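Local coordinates for protein citrate lyase, subunit 1 (Methanosaeta concilii, PDB 6HXI) that probably cleaves citrate with ATP and coenzyme A to give acetyl-CoA and oxaloacetate, as one subunit of ATP citrate lyase, at residues L249-I254 and L262-L267; S256-S261 and T311-H316; T275-G280 and V284-T289; H316-I321 and V356-E361. All coordinates share one frame; numbering follows the deposited sequence.

How the contacts relate
All four contacts belong to the citrate-binding part of the chain and lie close together, their centres 11 to 19 Å apart. Contact 1 packs helix 246-256 on strand 261-266, and contact 2 ties the loop between them to helix 311-325, so their segments alternate in sequence. Contact 3 is nested within the long loop that contact 2 closes; it joins the end of strand 273-275 to helix 280-292. Contact 4 comes last and pairs helix 311-325 with helix 348-361. Helix 311-325 is the common element: it serves contacts 2 and 4, which share H316, and touches contact 1 through F250 and contact 3 through M276. The sodium ion and coenzyme A lie at contact 2, citrate near contact 3.

Contact 1 of 4, residues L249-I254 and L262-L267; sequences LFIKEI and LKLTIL
I251 rests on the backbone of K263, whose carbonyl oxygen is the polar atom to start from: K263 O probably takes a hydrogen bond from Y317 OH, which ties the strand to helix 311-325. Between helix 249-254 and strand 262-266 themselves the meeting is apolar. The two run nearly antiparallel, at 165°, with axes 7.2 Å apart at closest. I251 does most of the work. With chi1 at -63° its CG2 stands anti to the backbone N and reaches the strand backbone, where I251 CG2 comes to 3.6 Å from L262 O and also lies against the CB atoms of L262 and L264. Its other branch slants across L264, and I251 CG1 meets L264 CD2 at 3.9 Å. One turn further on, I254 CG2 touches L262 CD2 at 4.1 Å, these two side chains lying roughly at right angles. The remaining branch of I254 turns the other way: I254 CD1 sits 3.6 Å above the plane of the F250 ring, toward its rim. Strand alternation sends K263 to the opposite side, where its NZ bonds to G274 O of a neighbouring alpha-subunit chain. Polar ties are found at both ends of the helix-strand pair: D255 OD1 receives L262 N, and E248 OE2 receives I266 N. The side-chain interface is thus apolar and carries little directionality of its own, while directed bonds from the strand's backbone N atoms tie it to D255 and E248.

Contact 2 of 4, residues S256-S261 and T311-H316; sequences SKTGAS and TEETYH. With NA (sodium ion), chain N; COA (coenzyme A), chain G.
T258 and E313 reach toward each other from opposite directions, and the direct touch is carbon against carboxylate: T258 CB lies 3.4 Å from E313 OE2. Two waters join this first shell. Water 1 donates to E313 OE2 at 2.8 Å and to K257 O at 3.1 Å. Water 2 donates to E313 OE1 at 2.9 Å and is hydrogen-bonded to T258 OG1 at 3.1 Å. Each carboxylate oxygen therefore has, among its partners, a water leading back to the loop. One shell out, the loop holds T258 in place through an ST turn, in which A260 N donates to T258 OG1 with an N-H...O angle of 156°. The hydroxyl is brought there by chi1 of -177°, with OG1 anti to the backbone N and CG2 left between N and the carbonyl carbon. The E313 side chain runs out extended from the first turn of helix 311-325, and its backbone N bonds to N310 OD1. The preceding residue, E312, makes a salt bridge with K496 of a neighbouring alpha-subunit chain. On the far side of the loop the carbonyls turn to the metal: T258 O binds the sodium ion at 2.5 Å and A260 O at 2.6 Å, with D255 O as a third protein ligand. Between them G259, lacking a side chain, lets coenzyme A hydroxyl OAP come to 3.3 Å from its CA. The arrangement is that of a cofactor-binding loop between helix 246-256 and strand 261-266, its backbone serving sodium on one side and coenzyme A on another.

Contact 3 of 4, residues T275-G280 and V284-T289; sequences TMVAGG and VIYADT
Y286 meets V277 along much of its length. At the root, Y286 CB lies 4.0 Å from V277 CG2. The same methyl then sits over a face of the ring in a CH-pi contact, V277 CG2 being 4.1 Å from the Y286 ring centroid and 22° off its normal, displaced toward the CG end. Further out, the second methyl takes over: V277 CG1 approaches Y286 CD1 to 3.6 Å and Y286 CE1 to 3.9 Å. Both branches are thus used, because chi1 of -177° sets V277 CG1 anti to the backbone N and leaves CG2 beside it. At the tip Y286 OH is hydrogen-bonded to G340 N, which fixes the far end of the ring, while M409, I412 and V413 pack against the Y286 side chain. Nearer the helix start, V284 CG2 presses on G280 O at 3.2 Å. G279 holds the N-cap position, and G280 lies close to a bound citrate. This is a strand-loop-helix unit of an alpha/beta fold with a parallel sheet: the chain leaves strand 273-275, the outermost of the sheet within this chain, turns through a glycine-rich loop, and presents the start of helix 280-292 near the citrate site.

Contact 4 of 4, residues H316-I321 and V356-E361; sequences HYTCTI and VMALEE
A358 has the most surface buried here, and its one methyl is what T318 and C319 both touch. T318 presents two carbons at once: A358 CB is 3.6 Å from T318 CB and likewise 3.6 Å from T318 CG2. From the next position along the helix, C319 SG lies 3.7 Å from A358 CB. Such a small residue lets the backbones come very near, with C319 CA and A358 CA only 5.3 Å apart. The torsion of T318, chi1 -50°, turns its CG2 anti to the backbone N and out to the neighbouring helix, while OG1 stays back beside its own helix and hydrogen-bonds to T314 O. Helices 311-325 and 348-361 come before and after strand 334-338 of the parallel four-stranded sheet, and the second of them belongs to the beta-alpha-beta connection leading on to strand 371-376, so this contact joins two neighbouring helices of an alpha/beta layer. Beyond A358 the seam continues through L322, which touches both A358 and L359. Toward the start of helix 311-325, Y315 OH is probably hydrogen-bonded to E361 OE2, a polar link between the same two helices. On the side of helix 311-325 that faces helix 246-256, T320 OG1 donates to H316 O at 2.6 Å, tilted 24° from the carbonyl plane, and T320 N reaches that oxygen from the opposite face.

Contact 1 of 4, residues L249-I254 and L262-L267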
# COMPACT_ATOMS: atom_id res chain seq x y z
N LEU C 249 -8.38 41.16 38.12
CA LEU C 249 -8.78 41.20 36.72
C LEU C 249 -8.13 40.07 35.92
O LEU C 249 -8.73 39.59 34.95
CB LEU C 249 -8.53 42.60 36.11
CG LEU C 249 -9.45 43.71 36.66
CD1 LEU C 249 -8.77 45.06 36.71
CD2 LEU C 249 -10.78 43.78 35.89
N PHE C 250 -6.94 39.61 36.36
CA PHE C 250 -6.21 38.48 35.76
C PHE C 250 -6.96 37.18 36.04
O PHE C 250 -7.05 36.33 35.16
CB PHE C 250 -4.77 38.41 36.30
CG PHE C 250 -4.02 37.15 35.96
CD1 PHE C 250 -3.71 36.83 34.65
CD2 PHE C 250 -3.64 36.26 36.96
CE1 PHE C 250 -3.04 35.64 34.33
CE2 PHE C 250 -2.94 35.08 36.64
CZ PHE C 250 -2.65 34.78 35.33
N ILE C 251 -7.51 37.03 37.28
CA ILE C 251 -8.27 35.87 37.73
C ILE C 251 -9.62 35.81 37.00
O ILE C 251 -10.02 34.73 36.53
CB ILE C 251 -8.36 35.81 39.29
CG1 ILE C 251 -6.95 35.65 39.95
CG2 ILE C 251 -9.32 34.75 39.80
CD1 ILE C 251 -6.04 34.47 39.43
N LYS C 252 -10.28 36.98 36.85
CA LYS C 252 -11.53 37.18 36.13
C LYS C 252 -11.36 36.79 34.67
O LYS C 252 -12.27 36.23 34.07
CB LYS C 252 -12.01 38.64 36.25
CG LYS C 252 -12.71 38.94 37.57
CD LYS C 252 -13.37 40.31 37.57
CE LYS C 252 -14.10 40.63 38.86
NZ LYS C 252 -15.42 39.96 38.95
N GLU C 253 -10.15 37.05 34.12
CA GLU C 253 -9.77 36.73 32.75
C GLU C 253 -9.65 35.19 32.56
O GLU C 253 -10.09 34.67 31.53
CB GLU C 253 -8.49 37.49 32.38
CG GLU C 253 -8.07 37.41 30.92
CD GLU C 253 -7.04 36.34 30.61
OE1 GLU C 253 -5.96 36.35 31.26
OE2 GLU C 253 -7.30 35.50 29.71
N ILE C 254 -9.10 34.47 33.55
CA ILE C 254 -8.99 33.00 33.52
C ILE C 254 -10.40 32.41 33.62
O ILE C 254 -10.77 31.55 32.81
CB ILE C 254 -8.04 32.47 34.63
CG1 ILE C 254 -6.61 33.00 34.44
CG2 ILE C 254 -8.05 30.92 34.72
CD1 ILE C 254 -5.88 33.18 35.73
N LEU C 262 -13.12 30.41 39.10
CA LEU C 262 -11.89 30.94 39.67
C LEU C 262 -12.27 32.38 40.03
O LEU C 262 -12.47 33.21 39.14
CB LEU C 262 -10.71 30.95 38.65
CG LEU C 262 -10.09 29.62 38.10
CD1 LEU C 262 -9.73 28.63 39.19
CD2 LEU C 262 -10.91 29.02 36.97
N LYS C 263 -12.45 32.65 41.34
CA LYS C 263 -12.87 33.95 41.84
C LYS C 263 -11.91 34.43 42.92
O LYS C 263 -11.53 33.66 43.78
CB LYS C 263 -14.33 33.89 42.37
CG LYS C 263 -15.38 33.46 41.32
CD LYS C 263 -16.83 33.50 41.80
CE LYS C 263 -17.52 34.83 41.49
NZ LYS C 263 -18.80 35.02 42.24
N LEU C 264 -11.50 35.70 42.85
CA LEU C 264 -10.62 36.32 43.84
C LEU C 264 -11.03 37.76 44.12
O LEU C 264 -11.19 38.56 43.19
CB LEU C 264 -9.13 36.23 43.43
CG LEU C 264 -8.11 37.03 44.27
CD1 LEU C 264 -7.99 36.48 45.71
CD2 LEU C 264 -6.76 37.08 43.60
N THR C 265 -11.20 38.09 45.40
CA THR C 265 -11.53 39.42 45.91
C THR C 265 -10.55 39.73 47.04
O THR C 265 -10.56 39.05 48.07
CB THR C 265 -13.01 39.49 46.40
OG1 THR C 265 -13.90 39.05 45.37
CG2 THR C 265 -13.42 40.88 46.90
N ILE C 266 -9.71 40.75 46.85
CA ILE C 266 -8.78 41.17 47.91
C ILE C 266 -9.55 42.05 48.88
O ILE C 266 -10.20 43.02 48.46
CB ILE C 266 -7.48 41.85 47.37
CG1 ILE C 266 -6.84 41.01 46.25
CG2 ILE C 266 -6.48 42.10 48.52
CD1 ILE C 266 -5.93 41.80 45.32
N LEU C 267 -9.51 41.68 50.17
CA LEU C 267 -10.20 42.41 51.24
C LEU C 267 -9.21 43.33 51.95
O LEU C 267 -9.55 44.46 52.29
CB LEU C 267 -10.82 41.44 52.26
CG LEU C 267 -11.75 40.33 51.75
CD1 LEU C 267 -12.06 39.33 52.85
CD2 LEU C 267 -13.04 40.88 51.20

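Contact 2 of 4, residues S256-S261 and T311-H316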
# COMPACT_ATOMS: atom_id res chain seq x y z
N SER C 256 -13.22 33.50 32.62
CA SER C 256 -14.04 33.74 31.42
C SER C 256 -13.84 32.72 30.30
O SER C 256 -14.72 32.55 29.46
CB SER C 256 -13.82 35.17 30.90
OG SER C 256 -12.49 35.37 30.45
N LYS C 257 -12.69 32.03 30.30
CA LYS C 257 -12.38 31.03 29.27
C LYS C 257 -12.60 29.60 29.77
O LYS C 257 -12.01 28.66 29.22
CB LYS C 257 -10.95 31.24 28.70
CG LYS C 257 -10.79 32.59 28.01
CD LYS C 257 -9.42 32.74 27.39
CE LYS C 257 -9.27 34.08 26.70
NZ LYS C 257 -9.20 35.21 27.66
N THR C 258 -13.46 29.43 30.79
CA THR C 258 -13.76 28.10 31.36
C THR C 258 -15.15 28.01 32.01
O THR C 258 -15.69 29.01 32.51
CB THR C 258 -12.63 27.63 32.34
OG1 THR C 258 -12.93 26.31 32.82
CG2 THR C 258 -12.39 28.57 33.52
N GLY C 259 -15.68 26.79 32.03
CA GLY C 259 -16.91 26.42 32.71
C GLY C 259 -16.69 26.33 34.21
O GLY C 259 -17.63 26.50 34.99
N ALA C 260 -15.42 26.10 34.62
CA ALA C 260 -14.94 26.08 36.02
C ALA C 260 -15.00 27.49 36.60
O ALA C 260 -15.12 28.46 35.85
CB ALA C 260 -13.50 25.57 36.08
N SER C 261 -14.90 27.60 37.93
CA SER C 261 -14.95 28.87 38.65
C SER C 261 -13.62 29.18 39.31
O SER C 261 -13.03 28.31 39.93
CB SER C 261 -16.07 28.85 39.69
OG SER C 261 -16.21 30.12 40.31
N THR C 311 -4.95 21.88 35.83
CA THR C 311 -3.66 22.17 36.47
C THR C 311 -3.14 23.59 36.17
O THR C 311 -2.71 24.28 37.08
CB THR C 311 -2.65 21.08 36.08
OG1 THR C 311 -3.16 19.84 36.53
CG2 THR C 311 -1.26 21.31 36.67
N GLU C 312 -3.17 23.99 34.90
CA GLU C 312 -2.72 25.30 34.42
C GLU C 312 -3.54 26.41 35.06
O GLU C 312 -2.94 27.38 35.53
CB GLU C 312 -2.81 25.33 32.88
CG GLU C 312 -2.40 26.63 32.21
CD GLU C 312 -2.86 26.70 30.77
OE1 GLU C 312 -3.79 27.49 30.47
OE2 GLU C 312 -2.35 25.91 29.94
N GLU C 313 -4.88 26.26 35.11
CA GLU C 313 -5.76 27.27 35.73
C GLU C 313 -5.46 27.43 37.22
O GLU C 313 -5.32 28.57 37.68
CB GLU C 313 -7.24 26.95 35.49
CG GLU C 313 -7.64 27.12 34.03
CD GLU C 313 -8.94 26.48 33.58
OE1 GLU C 313 -9.51 25.67 34.34
OE2 GLU C 313 -9.37 26.79 32.45
N THR C 314 -5.31 26.31 37.96
CA THR C 314 -5.03 26.33 39.40
C THR C 314 -3.64 26.85 39.67
O THR C 314 -3.41 27.49 40.69
CB THR C 314 -5.29 24.96 40.07
OG1 THR C 314 -4.37 24.00 39.55
CG2 THR C 314 -6.71 24.48 39.88
N TYR C 315 -2.70 26.58 38.74
CA TYR C 315 -1.32 27.04 38.85
C TYR C 315 -1.27 28.57 38.82
O TYR C 315 -0.68 29.17 39.72
CB TYR C 315 -0.46 26.42 37.74
CG TYR C 315 0.87 27.10 37.55
CD1 TYR C 315 1.94 26.80 38.38
CD2 TYR C 315 1.06 28.06 36.56
CE1 TYR C 315 3.17 27.44 38.23
CE2 TYR C 315 2.28 28.71 36.40
CZ TYR C 315 3.33 28.39 37.24
OH TYR C 315 4.54 29.02 37.10
N HIS C 316 -1.91 29.20 37.81
CA HIS C 316 -1.98 30.67 37.66
C HIS C 316 -2.67 31.35 38.82
O HIS C 316 -2.24 32.42 39.24
CB HIS C 316 -2.59 31.08 36.32
CG HIS C 316 -1.71 30.75 35.16
ND1 HIS C 316 -2.14 29.91 34.14
CD2 HIS C 316 -0.43 31.13 34.91
CE1 HIS C 316 -1.12 29.82 33.30
NE2 HIS C 316 -0.07 30.54 33.72
NA NA N . -16.12 30.48 34.54
N1A COA G . -14.72 23.67 17.36
C2A COA G . -15.67 24.52 17.78
N3A COA G . -16.29 24.56 18.97
C4A COA G . -15.88 23.56 19.76
C5A COA G . -14.92 22.61 19.46
C6A COA G . -14.30 22.70 18.21
N6A COA G . -13.29 21.92 17.82
N7A COA G . -14.84 21.67 20.48
C8A COA G . -15.72 22.07 21.36
N9A COA G . -16.40 23.20 20.99
C1B COA G . -17.46 23.88 21.72
C2B COA G . -18.67 23.03 22.07
O2B COA G . -19.57 22.92 20.96
C3B COA G . -19.27 23.84 23.22
O3B COA G . -20.03 24.98 22.75
P3B COA G . -21.22 25.65 23.56
O7A COA G . -20.69 25.98 24.92
O8A COA G . -21.63 26.84 22.77
O9A COA G . -22.36 24.62 23.56
C4B COA G . -18.04 24.48 23.90
O4B COA G . -16.96 24.35 22.96
C5B COA G . -17.66 23.88 25.22
O5B COA G . -17.71 22.45 25.09
P1A COA G . -18.34 21.50 26.27
O1A COA G . -17.98 20.07 26.16
O2A COA G . -19.83 21.74 26.46
O3A COA G . -17.54 22.21 27.46
P2A COA G . -17.19 22.00 29.00
O4A COA G . -15.94 21.22 29.13
O5A COA G . -17.01 23.40 29.55
O6A COA G . -18.45 21.24 29.69
CBP COA G . -19.72 21.61 31.74
CCP COA G . -19.57 21.95 30.25
CDP COA G . -20.94 22.36 32.27
CEP COA G . -19.92 20.10 31.95
CAP COA G . -18.43 22.07 32.48
OAP COA G . -18.05 23.37 32.09
C9P COA G . -18.45 21.98 34.00
O9P COA G . -18.24 20.90 34.56
N8P COA G . -18.69 23.12 34.67
C7P COA G . -18.84 23.17 36.12
C6P COA G . -20.23 23.58 36.52
C5P COA G . -20.37 23.74 38.01
O5P COA G . -19.41 24.07 38.71
N4P COA G . -21.58 23.47 38.53
C3P COA G . -21.85 23.47 39.96
C2P COA G . -21.42 22.18 40.63
S1P COA G . -22.03 22.31 42.34
O HOH W 1 -10.37 26.15 29.87
O HOH W 2 -11.27 23.70 33.16

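Contact 3 of 4, residues T275-G280 and V284-T289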
# COMPACT_ATOMS: atom_id res chain seq x y z
N THR C 275 -6.56 32.60 51.99
CA THR C 275 -7.33 31.40 51.75
C THR C 275 -7.38 30.99 50.29
O THR C 275 -7.47 31.84 49.38
CB THR C 275 -8.76 31.55 52.30
OG1 THR C 275 -9.40 32.69 51.70
CG2 THR C 275 -8.82 31.62 53.83
N MET C 276 -7.35 29.68 50.06
CA MET C 276 -7.51 29.10 48.74
C MET C 276 -8.43 27.91 48.93
O MET C 276 -8.00 26.76 49.04
CB MET C 276 -6.19 28.74 48.07
CG MET C 276 -6.38 28.29 46.65
SD MET C 276 -4.88 28.32 45.67
CE MET C 276 -3.75 27.41 46.76
N VAL C 277 -9.72 28.23 49.06
CA VAL C 277 -10.78 27.26 49.34
C VAL C 277 -11.53 26.87 48.08
O VAL C 277 -11.86 27.71 47.24
CB VAL C 277 -11.73 27.75 50.48
CG1 VAL C 277 -12.79 26.71 50.80
CG2 VAL C 277 -10.94 28.12 51.73
N ALA C 278 -11.77 25.57 47.94
CA ALA C 278 -12.52 25.02 46.84
C ALA C 278 -14.02 25.06 47.14
O ALA C 278 -14.47 24.61 48.20
CB ALA C 278 -12.08 23.60 46.59
N GLY C 279 -14.79 25.64 46.22
CA GLY C 279 -16.24 25.69 46.33
C GLY C 279 -16.83 26.97 46.88
O GLY C 279 -16.27 27.59 47.78
N GLY C 280 -17.97 27.37 46.31
CA GLY C 280 -18.71 28.55 46.75
C GLY C 280 -19.23 28.39 48.17
O GLY C 280 -19.06 29.30 48.99
N VAL C 284 -17.29 30.32 51.95
CA VAL C 284 -18.15 31.17 52.77
C VAL C 284 -18.05 30.66 54.20
O VAL C 284 -17.85 31.47 55.11
CB VAL C 284 -19.61 31.15 52.22
CG1 VAL C 284 -20.60 31.76 53.19
CG2 VAL C 284 -19.70 31.86 50.86
N ILE C 285 -18.11 29.32 54.39
CA ILE C 285 -18.02 28.69 55.71
C ILE C 285 -16.65 28.93 56.35
O ILE C 285 -16.60 29.21 57.55
CB ILE C 285 -18.43 27.19 55.70
CG1 ILE C 285 -19.90 27.04 55.24
CG2 ILE C 285 -18.21 26.53 57.10
CD1 ILE C 285 -20.33 25.66 54.86
N TYR C 286 -15.55 28.85 55.56
CA TYR C 286 -14.20 29.13 56.08
C TYR C 286 -14.08 30.58 56.51
O TYR C 286 -13.50 30.84 57.55
CB TYR C 286 -13.12 28.78 55.07
CG TYR C 286 -12.71 27.32 55.06
CD1 TYR C 286 -13.44 26.38 54.34
CD2 TYR C 286 -11.55 26.90 55.70
CE1 TYR C 286 -13.04 25.05 54.28
CE2 TYR C 286 -11.14 25.57 55.64
CZ TYR C 286 -11.89 24.65 54.92
OH TYR C 286 -11.50 23.33 54.83
N ALA C 287 -14.68 31.52 55.75
CA ALA C 287 -14.72 32.95 56.07
C ALA C 287 -15.55 33.18 57.36
O ALA C 287 -15.13 33.96 58.20
CB ALA C 287 -15.31 33.74 54.91
N ASP C 288 -16.69 32.45 57.51
CA ASP C 288 -17.55 32.52 58.70
C ASP C 288 -16.76 32.15 59.95
O ASP C 288 -16.83 32.87 60.94
CB ASP C 288 -18.79 31.61 58.57
CG ASP C 288 -19.84 32.01 57.52
OD1 ASP C 288 -19.65 33.07 56.87
OD2 ASP C 288 -20.84 31.26 57.35
N THR C 289 -15.98 31.04 59.88
CA THR C 289 -15.15 30.53 60.99
C THR C 289 -14.04 31.52 61.36
O THR C 289 -13.84 31.75 62.54
CB THR C 289 -14.63 29.12 60.68
OG1 THR C 289 -15.71 28.32 60.20
CG2 THR C 289 -14.01 28.44 61.89

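Contact 4 of 4, residues H316-I321 and V356-E361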
# COMPACT_ATOMS: atom_id res chain seq x y z
N HIS C 316 -1.91 29.20 37.81
CA HIS C 316 -1.98 30.67 37.66
C HIS C 316 -2.67 31.35 38.82
O HIS C 316 -2.24 32.42 39.24
CB HIS C 316 -2.59 31.08 36.32
CG HIS C 316 -1.71 30.75 35.16
ND1 HIS C 316 -2.14 29.91 34.14
CD2 HIS C 316 -0.43 31.13 34.91
CE1 HIS C 316 -1.12 29.82 33.30
NE2 HIS C 316 -0.07 30.54 33.72
N TYR C 317 -3.73 30.71 39.36
CA TYR C 317 -4.49 31.17 40.51
C TYR C 317 -3.60 31.17 41.76
O TYR C 317 -3.57 32.17 42.47
CB TYR C 317 -5.71 30.27 40.72
CG TYR C 317 -6.68 30.76 41.77
CD1 TYR C 317 -7.71 31.63 41.43
CD2 TYR C 317 -6.59 30.33 43.08
CE1 TYR C 317 -8.62 32.08 42.39
CE2 TYR C 317 -7.50 30.76 44.05
CZ TYR C 317 -8.50 31.65 43.70
OH TYR C 317 -9.39 32.08 44.67
N THR C 318 -2.90 30.05 42.02
CA THR C 318 -2.01 29.88 43.18
C THR C 318 -0.84 30.85 43.09
O THR C 318 -0.44 31.39 44.12
CB THR C 318 -1.56 28.40 43.34
OG1 THR C 318 -2.70 27.53 43.30
CG2 THR C 318 -0.81 28.14 44.66
N CYS C 319 -0.32 31.10 41.87
CA CYS C 319 0.78 32.05 41.61
C CYS C 319 0.34 33.46 41.99
O CYS C 319 1.14 34.21 42.55
CB CYS C 319 1.22 31.99 40.15
SG CYS C 319 2.36 30.63 39.77
N THR C 320 -0.93 33.81 41.68
CA THR C 320 -1.53 35.11 41.99
C THR C 320 -1.63 35.34 43.50
O THR C 320 -1.22 36.40 43.97
CB THR C 320 -2.88 35.27 41.28
OG1 THR C 320 -2.73 34.93 39.91
CG2 THR C 320 -3.43 36.69 41.38
N ILE C 321 -2.18 34.34 44.24
CA ILE C 321 -2.34 34.39 45.70
C ILE C 321 -0.96 34.50 46.36
O ILE C 321 -0.77 35.39 47.19
CB ILE C 321 -3.20 33.22 46.26
CG1 ILE C 321 -4.69 33.41 45.88
CG2 ILE C 321 -3.01 33.05 47.80
CD1 ILE C 321 -5.60 32.28 46.22
N VAL C 356 0.98 22.77 43.96
CA VAL C 356 2.34 22.32 44.27
C VAL C 356 3.36 23.03 43.36
O VAL C 356 4.35 23.54 43.87
CB VAL C 356 2.48 20.76 44.27
CG1 VAL C 356 3.94 20.30 44.24
CG2 VAL C 356 1.77 20.15 45.48
N MET C 357 3.08 23.12 42.04
CA MET C 357 3.95 23.79 41.05
C MET C 357 4.21 25.27 41.38
O MET C 357 5.35 25.74 41.23
CB MET C 357 3.38 23.66 39.64
CG MET C 357 3.64 22.31 39.04
SD MET C 357 2.83 22.08 37.45
CE MET C 357 4.16 21.15 36.61
N ALA C 358 3.16 25.99 41.83
CA ALA C 358 3.28 27.39 42.22
C ALA C 358 4.08 27.53 43.51
O ALA C 358 4.98 28.36 43.56
CB ALA C 358 1.91 28.02 42.37
N LEU C 359 3.79 26.66 44.53
CA LEU C 359 4.50 26.66 45.82
C LEU C 359 5.99 26.39 45.65
O LEU C 359 6.79 27.02 46.34
CB LEU C 359 3.87 25.68 46.82
CG LEU C 359 2.49 26.05 47.38
CD1 LEU C 359 1.84 24.85 48.04
CD2 LEU C 359 2.57 27.19 48.37
N GLU C 360 6.36 25.48 44.71
CA GLU C 360 7.74 25.15 44.35
C GLU C 360 8.46 26.39 43.83
O GLU C 360 9.61 26.64 44.20
CB GLU C 360 7.78 24.06 43.27
CG GLU C 360 7.82 22.64 43.82
CD GLU C 360 7.71 21.54 42.77
OE1 GLU C 360 6.65 21.44 42.11
OE2 GLU C 360 8.66 20.73 42.66
N GLU C 361 7.77 27.18 42.97
CA GLU C 361 8.30 28.40 42.37
C GLU C 361 8.48 29.54 43.35
O GLU C 361 9.40 30.34 43.19
CB GLU C 361 7.45 28.85 41.17
CG GLU C 361 8.05 28.38 39.86
CD GLU C 361 7.29 28.78 38.61
OE1 GLU C 361 7.08 30.00 38.40
OE2 GLU C 361 6.92 27.88 37.83